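Local atomic coordinates of uncharacterized tRNA/rRNA methyltransferase HI0380 (Haemophilus influenzae, PDB entry 3ILK), a protein that is uncharacterised but probably binds RNA and methylates it, using S-adenosyl-L-methionine as methyl donor. Residues K208-R211 and L212-A216. Residues are numbered along the deposited sequence; the frame is centred on the assembly and turned at random.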
ATOM      1  N   LYS A 208     -27.498  23.123   4.479  1.00 29.52           N
ATOM      2  CA  LYS A 208     -26.588  22.205   3.812  1.00 29.54           C
ATOM      3  C   LYS A 208     -25.288  22.096   4.587  1.00 29.71           C
ATOM      4  O   LYS A 208     -24.676  21.030   4.617  1.00 29.77           O
ATOM      5  CB  LYS A 208     -26.314  22.623   2.362  1.00 29.03           C
ATOM      6  CG  LYS A 208     -27.496  22.421   1.418  1.00 29.46           C
ATOM      7  CD  LYS A 208     -27.021  22.063   0.015  1.00 28.44           C
ATOM      8  CE  LYS A 208     -27.972  22.559  -1.052  1.00 28.09           C
ATOM      9  NZ  LYS A 208     -27.196  22.877  -2.291  1.00 27.50           N
ATOM     10  N   LEU A 209     -24.880  23.199   5.217  1.00 29.78           N
ATOM     11  CA  LEU A 209     -23.668  23.205   6.033  1.00 30.22           C
ATOM     12  C   LEU A 209     -23.804  22.360   7.289  1.00 29.29           C
ATOM     13  O   LEU A 209     -22.882  21.606   7.629  1.00 28.92           O
ATOM     14  CB  LEU A 209     -23.215  24.628   6.379  1.00 30.62           C
ATOM     15  CG  LEU A 209     -22.550  25.377   5.217  1.00 31.68           C
ATOM     16  CD1 LEU A 209     -22.483  26.847   5.564  1.00 33.81           C
ATOM     17  CD2 LEU A 209     -21.157  24.839   4.854  1.00 32.25           C
ATOM     18  N   LYS A 210     -24.946  22.476   7.971  1.00 29.05           N
ATOM     19  CA  LYS A 210     -25.177  21.684   9.171  1.00 28.31           C
ATOM     20  C   LYS A 210     -25.170  20.209   8.783  1.00 27.93           C
ATOM     21  O   LYS A 210     -24.496  19.396   9.406  1.00 28.01           O
ATOM     22  CB  LYS A 210     -26.492  22.087   9.861  1.00 28.92           C
ATOM     23  CG  LYS A 210     -26.421  23.485  10.464  1.00 29.37           C
ATOM     24  CD  LYS A 210     -27.793  24.001  10.886  1.00 29.72           C
ATOM     25  CE  LYS A 210     -27.748  25.512  11.003  1.00 30.15           C
ATOM     26  NZ  LYS A 210     -28.620  26.041  12.060  1.00 27.28           N
ATOM     27  N   ARG A 211     -25.892  19.882   7.721  1.00 27.58           N
ATOM     28  CA  ARG A 211     -25.928  18.527   7.207  1.00 27.23           C
ATOM     29  C   ARG A 211     -24.496  17.997   6.988  1.00 26.77           C
ATOM     30  O   ARG A 211     -24.138  16.914   7.452  1.00 26.45           O
ATOM     31  CB  ARG A 211     -26.740  18.510   5.918  1.00 26.88           C
ATOM     32  CG  ARG A 211     -27.068  17.138   5.396  1.00 27.67           C
ATOM     33  CD  ARG A 211     -27.544  17.250   3.961  1.00 27.32           C
ATOM     34  NE  ARG A 211     -27.584  15.957   3.291  1.00 28.52           N
ATOM     35  CZ  ARG A 211     -26.718  15.560   2.362  1.00 29.81           C
ATOM     36  NH1 ARG A 211     -25.725  16.353   1.972  1.00 29.01           N
ATOM     37  NH2 ARG A 211     -26.850  14.362   1.814  1.00 30.45           N
ATOM     38  N   LEU A 212     -23.683  18.790   6.302  1.00 26.65           N
ATOM     39  CA  LEU A 212     -22.283  18.455   6.039  1.00 26.23           C
ATOM     40  C   LEU A 212     -21.494  18.192   7.328  1.00 26.54           C
ATOM     41  O   LEU A 212     -20.824  17.155   7.453  1.00 25.88           O
ATOM     42  CB  LEU A 212     -21.625  19.601   5.276  1.00 26.12           C
ATOM     43  CG  LEU A 212     -20.093  19.612   5.260  1.00 24.64           C
ATOM     44  CD1 LEU A 212     -19.599  18.402   4.495  1.00 24.25           C
ATOM     45  CD2 LEU A 212     -19.600  20.911   4.676  1.00 22.31           C
ATOM     46  N   TYR A 213     -21.585  19.132   8.269  1.00 26.85           N
ATOM     47  CA  TYR A 213     -20.763  19.091   9.474  1.00 28.02           C
ATOM     48  C   TYR A 213     -21.221  18.042  10.485  1.00 28.67           C
ATOM     49  O   TYR A 213     -20.377  17.381  11.095  1.00 28.79           O
ATOM     50  CB  TYR A 213     -20.571  20.491  10.084  1.00 27.22           C
ATOM     51  CG  TYR A 213     -19.607  21.320   9.261  1.00 29.40           C
ATOM     52  CD1 TYR A 213     -18.327  20.836   8.977  1.00 25.58           C
ATOM     53  CD2 TYR A 213     -19.965  22.574   8.745  1.00 29.41           C
ATOM     54  CE1 TYR A 213     -17.435  21.567   8.231  1.00 28.89           C
ATOM     55  CE2 TYR A 213     -19.044  23.324   7.956  1.00 25.82           C
ATOM     56  CZ  TYR A 213     -17.785  22.804   7.715  1.00 27.86           C
ATOM     57  OH  TYR A 213     -16.847  23.492   6.939  1.00 24.20           O
ATOM     58  N   TYR A 214     -22.539  17.867  10.612  1.00 29.20           N
ATOM     59  CA  TYR A 214     -23.119  16.750  11.378  1.00 30.62           C
ATOM     60  C   TYR A 214     -22.730  15.389  10.776  1.00 29.92           C
ATOM     61  O   TYR A 214     -22.366  14.463  11.502  1.00 30.38           O
ATOM     62  CB  TYR A 214     -24.659  16.851  11.489  1.00 30.80           C
ATOM     63  CG  TYR A 214     -25.155  17.952  12.421  1.00 35.38           C
ATOM     64  CD1 TYR A 214     -24.573  18.148  13.679  1.00 38.10           C
ATOM     65  CD2 TYR A 214     -26.216  18.784  12.062  1.00 37.93           C
ATOM     66  CE1 TYR A 214     -25.000  19.151  14.529  1.00 39.49           C
ATOM     67  CE2 TYR A 214     -26.669  19.799  12.931  1.00 38.33           C
ATOM     68  CZ  TYR A 214     -26.052  19.973  14.156  1.00 40.26           C
ATOM     69  OH  TYR A 214     -26.474  20.959  15.034  1.00 42.45           O
ATOM     70  N   ARG A 215     -22.806  15.269   9.457  1.00 28.99           N
ATOM     71  CA  ARG A 215     -22.341  14.055   8.784  1.00 28.19           C
ATOM     72  C   ARG A 215     -20.852  13.804   9.096  1.00 27.83           C
ATOM     73  O   ARG A 215     -20.441  12.680   9.375  1.00 27.75           O
ATOM     74  CB  ARG A 215     -22.584  14.167   7.282  1.00 28.67           C
ATOM     75  CG  ARG A 215     -22.746  12.842   6.565  1.00 28.33           C
ATOM     76  CD  ARG A 215     -23.130  13.053   5.115  1.00 29.01           C
ATOM     77  NE  ARG A 215     -21.982  13.449   4.294  1.00 27.86           N
ATOM     78  CZ  ARG A 215     -21.851  14.627   3.686  1.00 28.27           C
ATOM     79  NH1 ARG A 215     -22.800  15.550   3.784  1.00 29.21           N
ATOM     80  NH2 ARG A 215     -20.767  14.878   2.963  1.00 28.74           N
ATOM     81  N   ALA A 216     -20.058  14.869   9.059  1.00 27.23           N
ATOM     82  CA  ALA A 216     -18.630  14.805   9.402  1.00 26.93           C
ATOM     83  C   ALA A 216     -18.368  14.265  10.818  1.00 26.52           C
ATOM     84  O   ALA A 216     -17.459  13.441  11.014  1.00 26.25           O
ATOM     85  CB  ALA A 216     -17.986  16.181   9.235  1.00 26.38           C
TER
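Arg211 and Arg215, one turn apart, bring their guanidinium groups together until NH1 of Arg211 lies 3.5 Å from NH1 of Arg215, the two planes turned 46° apart. The chain of Arg211 runs extended from CG to NE, whereas that of Arg215 bends at chi3 (77°), and it is its NH1 branch that reaches Arg211. The like charges sit this close beside acids that would offset them: Arg211 NH2 forms a salt bridge with Glu219 of the second subunit, and Arg215 NH1 with Glu222 of the same neighbouring subunit. Beneath them the backbone is regular alpha-helix, with i to i+4 bonds such as Arg215 N to Arg211 O at 2.9 Å; this helix, 204-216, packs against helix 180-197 of its own chain and against the second subunit. On the buried side, Leu212 rests CB 3.3 Å from Leu209 O and sets CD2 over one face of the Tyr213 ring, toward its rim. Leu209 CD2 meets Leu212 CD2 at 4.2 Å and Tyr213 CE2 at 4.0 Å, Leu209 and Tyr213 running alongside each other in the same direction. Leu209 packs on Met229 of the second subunit, and Tyr213 OH is hydrogen-bonded to Tyr213 OH of that subunit. Toward helix 180-197, Tyr214 lays its CE2 3.8 Å from Lys210 CB and meets Phe187 edge-to-face.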